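Local coordinates for SusD superfamily protein (PDB 3JQ0) that is a SusD-family outer-membrane protein that probably binds glycans or other nutrients, at residues 214-218 with 367-371; 275-281 with 323-327; 300-306 with 334-338. One frame throughout, in Å; residues are numbered along the deposited sequence.

Contact 1 (214-218 with 367-371); sequences FENVK and CLLQL
Phe214, near the C-terminal end of helix 204-217, lays its side chain across the helix that carries Cys367, Gln370 and Leu371. Its CB packs against Leu371 CB at 3.9 Å. Going outward, CG passes the backbone N of Leu371, and CD2 runs along the same N and the carbonyl O of Gln370. CE1 and CE2 are about equally far from Gln370 CB, and the tip, CZ, comes within 3.3 Å of that carbon. Gln370 CB therefore sits over one face of the ring, a CH-pi contact 3.6 Å from the centroid and displaced toward the CZ rim. CG of Phe214 stands beside its backbone N (chi1 -64°), which carries the ring across to the facing helix.

The amide of Gln370 is turned 47° from the ring plane, and its NE2 is bonded to Asp366 and Glu191. One turn earlier on the same helix, Cys367 has SG anti to its own N (chi1 173°), which directs it at the end of helix 204-217: SG lies 3.3 Å from Phe214 O and 3.8 Å from Val217 CB. At the more exposed side of the contact, Lys218 NZ meets Glu215 OE1 at 2.9 Å in a salt bridge, on the syn side but tilted out of the carboxylate plane. The methyl CD2 of Leu371 rests against this pair, 3.6 Å from Glu215 OE2, so the ion pair partly roofs the apolar layer.

Helix 182-199 closes in from another side, with Leu194 on both Phe214 and Gln370 and Met187 on Cys367. The contact packs helix 204-217 against helix 364-377 through side chains, in the largely helical, TPR-related fold of the SusD family.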
loop_
_atom_site.group_PDB
_atom_site.type_symbol
_atom_site.label_atom_id
_atom_site.label_comp_id
_atom_site.label_asym_id
_atom_site.label_seq_id
_atom_site.Cartn_x
_atom_site.Cartn_y
_atom_site.Cartn_z
ATOM N N PHE A 214 11.816 -12.914 -1.988
ATOM C CA PHE A 214 10.935 -12.598 -3.085
ATOM C C PHE A 214 10.830 -13.728 -4.086
ATOM O O PHE A 214 9.738 -14.031 -4.603
ATOM C CB PHE A 214 11.322 -11.277 -3.766
ATOM C CG PHE A 214 11.192 -10.056 -2.870
ATOM C CD1 PHE A 214 10.007 -9.732 -2.238
ATOM C CD2 PHE A 214 12.270 -9.211 -2.671
ATOM C CE1 PHE A 214 9.885 -8.626 -1.454
ATOM C CE2 PHE A 214 12.159 -8.091 -1.874
ATOM C CZ PHE A 214 10.970 -7.794 -1.273
ATOM N N GLU A 215 11.943 -14.418 -4.350
ATOM C CA GLU A 215 11.923 -15.599 -5.224
ATOM C C GLU A 215 11.020 -16.677 -4.642
ATOM O O GLU A 215 10.280 -17.343 -5.366
ATOM C CB GLU A 215 13.326 -16.113 -5.479
ATOM C CG GLU A 215 14.232 -15.225 -6.283
ATOM C CD GLU A 215 13.963 -15.161 -7.763
ATOM O OE1 GLU A 215 12.913 -15.693 -8.237
ATOM O OE2 GLU A 215 14.817 -14.518 -8.468
ATOM N N ASN A 216 11.077 -16.839 -3.330
ATOM C CA ASN A 216 10.239 -17.860 -2.672
ATOM C C ASN A 216 8.748 -17.632 -2.818
ATOM O O ASN A 216 7.973 -18.570 -2.826
ATOM C CB ASN A 216 10.559 -17.998 -1.206
ATOM C CG ASN A 216 11.801 -18.756 -0.931
ATOM O OD1 ASN A 216 12.334 -19.492 -1.760
ATOM N ND2 ASN A 216 12.285 -18.566 0.293
ATOM N N VAL A 217 8.352 -16.367 -2.942
ATOM C CA VAL A 217 6.923 -16.060 -3.165
ATOM C C VAL A 217 6.363 -16.803 -4.378
ATOM O O VAL A 217 5.197 -17.239 -4.372
ATOM C CB VAL A 217 6.757 -14.513 -3.322
ATOM C CG1 VAL A 217 5.356 -14.154 -3.805
ATOM C CG2 VAL A 217 7.120 -13.799 -2.031
ATOM N N LYS A 218 7.213 -17.017 -5.379
ATOM C CA LYS A 218 6.840 -17.721 -6.584
ATOM C C LYS A 218 6.456 -19.174 -6.356
ATOM O O LYS A 218 5.856 -19.800 -7.239
ATOM C CB LYS A 218 7.957 -17.634 -7.615
ATOM C CG LYS A 218 8.382 -16.207 -7.992
ATOM C CD LYS A 218 9.510 -16.220 -8.993
ATOM C CE LYS A 218 9.898 -14.885 -9.497
ATOM N NZ LYS A 218 11.114 -14.945 -10.330
ATOM N N CYS A 367 5.820 -8.277 -5.723
ATOM C CA CYS A 367 6.904 -9.264 -5.678
ATOM C C CYS A 367 7.926 -8.952 -6.784
ATOM O O CYS A 367 9.110 -8.884 -6.545
ATOM C CB CYS A 367 6.296 -10.663 -5.824
ATOM S SG CYS A 367 7.521 -11.978 -5.999
ATOM N N LEU A 368 7.460 -8.846 -8.014
ATOM C CA LEU A 368 8.385 -8.650 -9.129
ATOM C C LEU A 368 9.208 -7.370 -8.993
ATOM O O LEU A 368 10.409 -7.383 -9.256
ATOM C CB LEU A 368 7.627 -8.662 -10.480
ATOM C CG LEU A 368 6.993 -9.989 -10.872
ATOM C CD1 LEU A 368 6.323 -9.815 -12.267
ATOM C CD2 LEU A 368 8.007 -11.146 -10.855
ATOM N N LEU A 369 8.562 -6.266 -8.623
ATOM C CA LEU A 369 9.281 -5.005 -8.569
ATOM C C LEU A 369 10.233 -4.931 -7.373
ATOM O O LEU A 369 11.268 -4.259 -7.465
ATOM C CB LEU A 369 8.312 -3.821 -8.649
ATOM C CG LEU A 369 7.607 -3.730 -10.024
ATOM C CD1 LEU A 369 6.549 -2.620 -9.957
ATOM C CD2 LEU A 369 8.594 -3.496 -11.196
ATOM N N GLN A 370 9.873 -5.546 -6.258
ATOM C CA GLN A 370 10.811 -5.588 -5.119
ATOM C C GLN A 370 11.952 -6.581 -5.387
ATOM O O GLN A 370 13.087 -6.315 -4.972
ATOM C CB GLN A 370 10.108 -5.883 -3.800
ATOM C CG GLN A 370 9.038 -4.857 -3.474
ATOM C CD GLN A 370 8.859 -4.584 -2.005
ATOM O OE1 GLN A 370 9.867 -4.419 -1.277
ATOM N NE2 GLN A 370 7.609 -4.535 -1.554
ATOM N N LEU A 371 11.665 -7.684 -6.091
ATOM C CA LEU A 371 12.723 -8.545 -6.602
ATOM C C LEU A 371 13.672 -7.753 -7.475
ATOM O O LEU A 371 14.902 -7.865 -7.367
ATOM C CB LEU A 371 12.112 -9.742 -7.298
ATOM C CG LEU A 371 13.114 -10.717 -7.970
ATOM C CD1 LEU A 371 14.132 -11.218 -6.912
ATOM C CD2 LEU A 371 12.340 -11.891 -8.563
#

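Contact 2 (275-281 with 323-327); sequences IYCDENG and VYKKD
Cys277 and Tyr324 pair through their backbones in both directions. Cys277 N donates to Tyr324 O at 2.8 Å, and Tyr324 N donates back to Cys277 O at 2.9 Å. This is a single antiparallel bridge, a hydrogen-bonded pair that sets the loop after helix 269-275 along strand 320-326.

Side-chain and water-mediated bonds add to this. Lys326, bent at chi3 (66°), brings NZ to Gly281 O at 3.0 Å, and one water links Ile275 O to Lys326 N. The type I turn from Asp278 to Gly281 is braced by an Asx turn, in which Asp278 OD1 accepts from Asn280 N.

The two tyrosine rings carry most of the non-polar contact. Glu279 CA stands almost over the centre of the Tyr324 ring, 3.7 Å from the centroid, a CH-pi contact; the polar exception is Cys277 O, which lies at the edge of the same ring, in its plane. The turn thus rests on one face of the tyrosine, with Glu279 CB near CE1 and CZ. An alanine at Tyr324 removes the ring under Glu279, and the turn would probably be left freer to shift. Val323 CG2 sits over a face of the Tyr276 ring, 4.0 Å from its centroid, and Lys325 CG reaches that ring's edge. Cys277 SG, folded over its own backbone (chi1 66°), packs 3.7 Å from Tyr324 CB.

Main-chain atoms make all the direct hydrogen bonds between the segments except that of Lys326 NZ, so the pairing itself depends little on side-chain identity, whereas the turn probably owes part of its seating to the face of Tyr324 and to Lys326.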
loop_
_atom_site.group_PDB
_atom_site.type_symbol
_atom_site.label_atom_id
_atom_site.label_comp_id
_atom_site.label_asym_id
_atom_site.label_seq_id
_atom_site.Cartn_x
_atom_site.Cartn_y
_atom_site.Cartn_z
ATOM N N ILE A 275 -21.884 19.674 -12.471
ATOM C CA ILE A 275 -20.809 20.681 -12.667
ATOM C C ILE A 275 -19.780 20.239 -13.699
ATOM O O ILE A 275 -19.412 21.020 -14.557
ATOM C CB ILE A 275 -20.119 20.989 -11.341
ATOM C CG1 ILE A 275 -21.147 21.507 -10.304
ATOM C CG2 ILE A 275 -18.955 22.015 -11.509
ATOM C CD1 ILE A 275 -21.941 22.729 -10.722
ATOM N N TYR A 276 -19.261 19.019 -13.579
ATOM C CA TYR A 276 -18.154 18.544 -14.445
ATOM C C TYR A 276 -18.677 17.997 -15.787
ATOM O O TYR A 276 -19.875 17.745 -15.961
ATOM C CB TYR A 276 -17.351 17.474 -13.732
ATOM C CG TYR A 276 -16.769 17.867 -12.384
ATOM C CD1 TYR A 276 -16.471 19.178 -12.053
ATOM C CD2 TYR A 276 -16.519 16.899 -11.455
ATOM C CE1 TYR A 276 -15.937 19.494 -10.797
ATOM C CE2 TYR A 276 -15.979 17.186 -10.200
ATOM C CZ TYR A 276 -15.682 18.489 -9.891
ATOM O OH TYR A 276 -15.179 18.839 -8.665
ATOM N N CYS A 277 -17.762 17.815 -16.697
ATOM C CA CYS A 277 -18.031 17.195 -17.971
ATOM C C CYS A 277 -16.807 16.356 -18.350
ATOM O O CYS A 277 -15.743 16.414 -17.718
ATOM C CB CYS A 277 -18.360 18.216 -19.060
ATOM S SG CYS A 277 -17.016 19.308 -19.523
ATOM N N ASP A 278 -16.965 15.633 -19.446
ATOM C CA ASP A 278 -15.874 14.809 -19.981
ATOM C C ASP A 278 -15.066 15.614 -21.031
ATOM O O ASP A 278 -15.274 16.803 -21.245
ATOM C CB ASP A 278 -16.442 13.472 -20.504
ATOM C CG ASP A 278 -17.305 13.634 -21.747
ATOM O OD1 ASP A 278 -17.200 14.652 -22.483
ATOM O OD2 ASP A 278 -18.067 12.673 -21.995
ATOM N N GLU A 279 -14.101 14.949 -21.677
ATOM C CA GLU A 279 -13.166 15.661 -22.545
ATOM C C GLU A 279 -13.854 16.210 -23.791
ATOM O O GLU A 279 -13.324 17.059 -24.476
ATOM C CB GLU A 279 -11.994 14.774 -22.932
ATOM C CG GLU A 279 -12.312 13.667 -23.932
ATOM C CD GLU A 279 -11.136 12.834 -24.368
ATOM O OE1 GLU A 279 -10.011 13.087 -23.920
ATOM O OE2 GLU A 279 -11.353 11.902 -25.174
ATOM N N ASN A 280 -15.026 15.660 -24.112
ATOM C CA ASN A 280 -15.823 16.115 -25.253
ATOM C C ASN A 280 -16.773 17.252 -24.880
ATOM O O ASN A 280 -17.514 17.702 -25.734
ATOM C CB ASN A 280 -16.634 14.947 -25.816
ATOM C CG ASN A 280 -15.814 13.822 -26.338
ATOM O OD1 ASN A 280 -16.127 12.611 -26.029
ATOM N ND2 ASN A 280 -14.826 14.091 -27.088
ATOM N N GLY A 281 -16.840 17.637 -23.607
ATOM C CA GLY A 281 -17.755 18.645 -23.143
ATOM C C GLY A 281 -19.115 18.121 -22.734
ATOM O O GLY A 281 -20.031 18.926 -22.557
ATOM N N VAL A 323 -11.541 14.992 -15.148
ATOM C CA VAL A 323 -12.772 15.741 -15.312
ATOM C C VAL A 323 -12.454 17.157 -15.801
ATOM O O VAL A 323 -11.371 17.695 -15.575
ATOM C CB VAL A 323 -13.642 15.741 -14.034
ATOM C CG1 VAL A 323 -14.030 14.309 -13.632
ATOM C CG2 VAL A 323 -13.006 16.475 -12.854
ATOM N N TYR A 324 -13.415 17.673 -16.526
ATOM C CA TYR A 324 -13.348 18.921 -17.247
ATOM C C TYR A 324 -14.511 19.786 -16.803
ATOM O O TYR A 324 -15.452 19.358 -16.118
ATOM C CB TYR A 324 -13.398 18.661 -18.786
ATOM C CG TYR A 324 -12.264 17.820 -19.285
ATOM C CD1 TYR A 324 -12.232 16.442 -19.060
ATOM C CD2 TYR A 324 -11.213 18.395 -19.988
ATOM C CE1 TYR A 324 -11.179 15.671 -19.489
ATOM C CE2 TYR A 324 -10.151 17.618 -20.422
ATOM C CZ TYR A 324 -10.111 16.270 -20.139
ATOM O OH TYR A 324 -9.047 15.479 -20.567
ATOM N N LYS A 325 -14.487 21.052 -17.217
ATOM C CA LYS A 325 -15.689 21.883 -17.160
ATOM C C LYS A 325 -15.838 22.595 -18.503
ATOM O O LYS A 325 -14.839 23.000 -19.154
ATOM C CB LYS A 325 -15.663 22.861 -15.976
ATOM C CG LYS A 325 -15.886 22.189 -14.618
ATOM C CD LYS A 325 -15.522 23.064 -13.421
ATOM C CE LYS A 325 -16.375 24.266 -13.241
ATOM N NZ LYS A 325 -15.795 25.139 -12.109
ATOM N N LYS A 326 -17.083 22.752 -18.914
ATOM C CA LYS A 326 -17.409 23.478 -20.135
ATOM C C LYS A 326 -18.011 24.804 -19.714
ATOM O O LYS A 326 -19.063 24.833 -19.048
ATOM C CB LYS A 326 -18.404 22.690 -20.960
ATOM C CG LYS A 326 -18.724 23.414 -22.305
ATOM C CD LYS A 326 -19.437 22.497 -23.261
ATOM C CE LYS A 326 -20.759 22.132 -22.791
ATOM N NZ LYS A 326 -21.461 21.223 -23.781
ATOM N N ASP A 327 -17.382 25.897 -20.045
ATOM C CA ASP A 327 -17.860 27.201 -19.645
ATOM C C ASP A 327 -19.040 27.647 -20.504
ATOM O O ASP A 327 -19.438 26.970 -21.456
ATOM C CB ASP A 327 -16.688 28.190 -19.551
ATOM C CG ASP A 327 -16.045 28.493 -20.836
ATOM O OD1 ASP A 327 -16.727 28.518 -21.882
ATOM O OD2 ASP A 327 -14.827 28.808 -20.758
HETATM O O HOH W 1 -19.081 21.364 -17.390
HETATM O O HOH W 2 -19.265 20.014 -26.049
#

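Contact 3 (300-306 with 334-338); sequences VRREFYF and YFGPI
Tyr334 and Pro337 of strand 332-339 meet the helically coiled but irregularly bonded loop 302-305, flanking a classic beta bulge at Phe335 and Gly336, which both face Val323 of the adjoining strand in this antiparallel hairpin. The close-packed, buried part centres on Pro337. Its CG lies 4.0 Å from Val300 CG1, its CD packs against Arg302 CA, and its CB approaches CD1 of the Tyr305 ring. The hydroxyl of Tyr305 is bonded to a bound glycerol, probably from the crystallisation liquor.

The other side is more open. There Phe306 drives CE2 at the centre of one face of the Tyr334 ring, a T-shaped pair with centroids 4.9 Å apart and planes at 77°, while Gly336 N lies over the opposite face. Arg302 passes its CD by Phe335 O at 3.5 Å, but its guanidinium leads away to a salt bridge with Asp43, and a water bridges NH1 back to Phe335 O.

CG of Tyr334 is anti to its N (chi1 171°), which carries the ring to the loop, where Tyr305 CB is 3.3 Å from Tyr334 OH. One direct hydrogen bond joins the segments: Tyr334 OH donates to Arg302 O at 2.7 Å, in the carbonyl plane and on a lone pair.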
loop_
_atom_site.group_PDB
_atom_site.type_symbol
_atom_site.label_atom_id
_atom_site.label_comp_id
_atom_site.label_asym_id
_atom_site.label_seq_id
_atom_site.Cartn_x
_atom_site.Cartn_y
_atom_site.Cartn_z
ATOM N N VAL A 300 -5.118 14.262 -5.690
ATOM C CA VAL A 300 -4.024 14.022 -6.601
ATOM C C VAL A 300 -3.698 15.345 -7.302
ATOM O O VAL A 300 -4.597 16.032 -7.805
ATOM C CB VAL A 300 -4.370 12.920 -7.611
ATOM C CG1 VAL A 300 -3.315 12.798 -8.740
ATOM C CG2 VAL A 300 -4.619 11.567 -6.903
ATOM N N ARG A 301 -2.413 15.677 -7.400
ATOM C CA ARG A 301 -1.981 16.918 -8.044
ATOM C C ARG A 301 -2.561 16.949 -9.461
ATOM O O ARG A 301 -2.411 15.993 -10.234
ATOM C CB ARG A 301 -0.456 16.951 -8.131
ATOM C CG ARG A 301 0.236 17.129 -6.802
ATOM C CD ARG A 301 0.121 18.563 -6.259
ATOM N NE ARG A 301 0.990 18.807 -5.119
ATOM C CZ ARG A 301 1.141 19.999 -4.541
ATOM N NH1 ARG A 301 0.434 21.023 -4.939
ATOM N NH2 ARG A 301 1.990 20.150 -3.526
ATOM N N ARG A 302 -3.160 18.069 -9.822
ATOM C CA ARG A 302 -3.805 18.191 -11.139
ATOM C C ARG A 302 -2.803 17.948 -12.274
ATOM O O ARG A 302 -3.103 17.291 -13.271
ATOM C CB ARG A 302 -4.468 19.549 -11.258
ATOM C CG ARG A 302 -5.633 19.746 -10.319
ATOM C CD ARG A 302 -6.066 21.173 -10.245
ATOM N NE ARG A 302 -5.018 21.982 -9.679
ATOM C CZ ARG A 302 -4.975 23.291 -9.738
ATOM N NH1 ARG A 302 -5.974 23.960 -10.320
ATOM N NH2 ARG A 302 -3.963 23.955 -9.207
ATOM N N GLU A 303 -1.589 18.459 -12.121
ATOM C CA GLU A 303 -0.532 18.345 -13.104
ATOM C C GLU A 303 -0.104 16.880 -13.316
ATOM O O GLU A 303 0.377 16.494 -14.380
ATOM C CB GLU A 303 0.638 19.223 -12.586
ATOM C CG GLU A 303 1.863 19.307 -13.485
ATOM C CD GLU A 303 3.086 20.010 -12.858
ATOM O OE1 GLU A 303 3.041 20.508 -11.701
ATOM O OE2 GLU A 303 4.137 20.008 -13.524
ATOM N N PHE A 304 -0.249 16.066 -12.282
ATOM C CA PHE A 304 0.214 14.691 -12.349
ATOM C C PHE A 304 -0.511 13.885 -13.404
ATOM O O PHE A 304 0.083 12.978 -13.988
ATOM C CB PHE A 304 0.089 14.025 -10.984
ATOM C CG PHE A 304 0.597 12.618 -10.953
ATOM C CD1 PHE A 304 1.942 12.345 -10.898
ATOM C CD2 PHE A 304 -0.295 11.547 -11.047
ATOM C CE1 PHE A 304 2.406 11.022 -10.924
ATOM C CE2 PHE A 304 0.184 10.221 -11.067
ATOM C CZ PHE A 304 1.530 9.998 -10.964
ATOM N N TYR A 305 -1.776 14.217 -13.679
ATOM C CA TYR A 305 -2.539 13.437 -14.629
ATOM C C TYR A 305 -1.841 13.344 -15.972
ATOM O O TYR A 305 -1.911 12.301 -16.605
ATOM C CB TYR A 305 -3.973 13.986 -14.803
ATOM C CG TYR A 305 -4.822 13.162 -15.735
ATOM C CD1 TYR A 305 -5.492 12.048 -15.275
ATOM C CD2 TYR A 305 -4.879 13.449 -17.093
ATOM C CE1 TYR A 305 -6.237 11.251 -16.117
ATOM C CE2 TYR A 305 -5.616 12.638 -17.948
ATOM C CZ TYR A 305 -6.267 11.533 -17.468
ATOM O OH TYR A 305 -6.963 10.728 -18.298
ATOM N N PHE A 306 -1.168 14.418 -16.405
ATOM C CA PHE A 306 -0.482 14.435 -17.691
ATOM C C PHE A 306 1.008 14.149 -17.622
ATOM O O PHE A 306 1.656 14.149 -18.665
ATOM C CB PHE A 306 -0.803 15.743 -18.446
ATOM C CG PHE A 306 -2.257 15.916 -18.778
ATOM C CD1 PHE A 306 -2.802 15.207 -19.821
ATOM C CD2 PHE A 306 -3.073 16.745 -18.014
ATOM C CE1 PHE A 306 -4.149 15.323 -20.140
ATOM C CE2 PHE A 306 -4.426 16.869 -18.331
ATOM C CZ PHE A 306 -4.948 16.184 -19.390
ATOM N N TYR A 334 -9.640 21.277 -18.934
ATOM C CA TYR A 334 -9.276 20.314 -17.928
ATOM C C TYR A 334 -9.391 20.943 -16.550
ATOM O O TYR A 334 -8.914 22.062 -16.339
ATOM C CB TYR A 334 -7.846 19.859 -18.165
ATOM C CG TYR A 334 -7.253 19.007 -17.063
ATOM C CD1 TYR A 334 -7.769 17.744 -16.767
ATOM C CD2 TYR A 334 -6.197 19.442 -16.306
ATOM C CE1 TYR A 334 -7.227 16.969 -15.732
ATOM C CE2 TYR A 334 -5.669 18.703 -15.289
ATOM C CZ TYR A 334 -6.172 17.440 -15.019
ATOM O OH TYR A 334 -5.657 16.661 -14.008
ATOM N N PHE A 335 -10.026 20.235 -15.630
ATOM C CA PHE A 335 -10.269 20.749 -14.289
ATOM C C PHE A 335 -9.419 19.994 -13.259
ATOM O O PHE A 335 -8.751 20.610 -12.426
ATOM C CB PHE A 335 -11.753 20.755 -13.991
ATOM C CG PHE A 335 -12.110 21.487 -12.699
ATOM C CD1 PHE A 335 -11.844 22.842 -12.549
ATOM C CD2 PHE A 335 -12.712 20.819 -11.645
ATOM C CE1 PHE A 335 -12.165 23.474 -11.331
ATOM C CE2 PHE A 335 -13.062 21.461 -10.484
ATOM C CZ PHE A 335 -12.776 22.775 -10.325
ATOM N N GLY A 336 -9.429 18.672 -13.296
ATOM C CA GLY A 336 -8.563 17.913 -12.432
ATOM C C GLY A 336 -8.868 16.442 -12.512
ATOM O O GLY A 336 -9.807 16.012 -13.188
ATOM N N PRO A 337 -8.117 15.653 -11.730
ATOM C CA PRO A 337 -8.300 14.191 -11.719
ATOM C C PRO A 337 -9.147 13.752 -10.544
ATOM O O PRO A 337 -9.136 14.396 -9.466
ATOM C CB PRO A 337 -6.856 13.689 -11.583
ATOM C CG PRO A 337 -6.241 14.704 -10.684
ATOM C CD PRO A 337 -6.869 16.029 -11.017
ATOM N N ILE A 338 -9.838 12.629 -10.723
ATOM C CA ILE A 338 -10.520 11.921 -9.643
ATOM C C ILE A 338 -9.895 10.530 -9.492
ATOM O O ILE A 338 -9.426 9.900 -10.446
ATOM C CB ILE A 338 -12.055 11.833 -9.811
ATOM C CG1 ILE A 338 -12.419 11.056 -11.067
ATOM C CG2 ILE A 338 -12.672 13.215 -9.816
ATOM C CD1 ILE A 338 -13.920 10.651 -11.162
HETATM O O HOH W 3 -8.631 23.065 -11.165
#

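In the fold
Contact 1 is the buried one, helix against helix, about 42 Å from contact 2 and 32 Å from contact 3 between centres; both of those are nested inside the chain loop it closes. Contacts 2 and 3 are partly buried and share a sheet, since strands 320-326 and 332-339 are neighbours in it: Val323 N lies 2.8 Å from Gly336 O, a probable hydrogen bond, and the rings of Tyr276 and Phe335 touch. A loop lies against each strand of this hairpin. The chemistry follows position: apolar packing without hydrogen bonds across contact 1, backbone pairing in contact 2, and aromatic packing with a single tyrosine bond in contact 3.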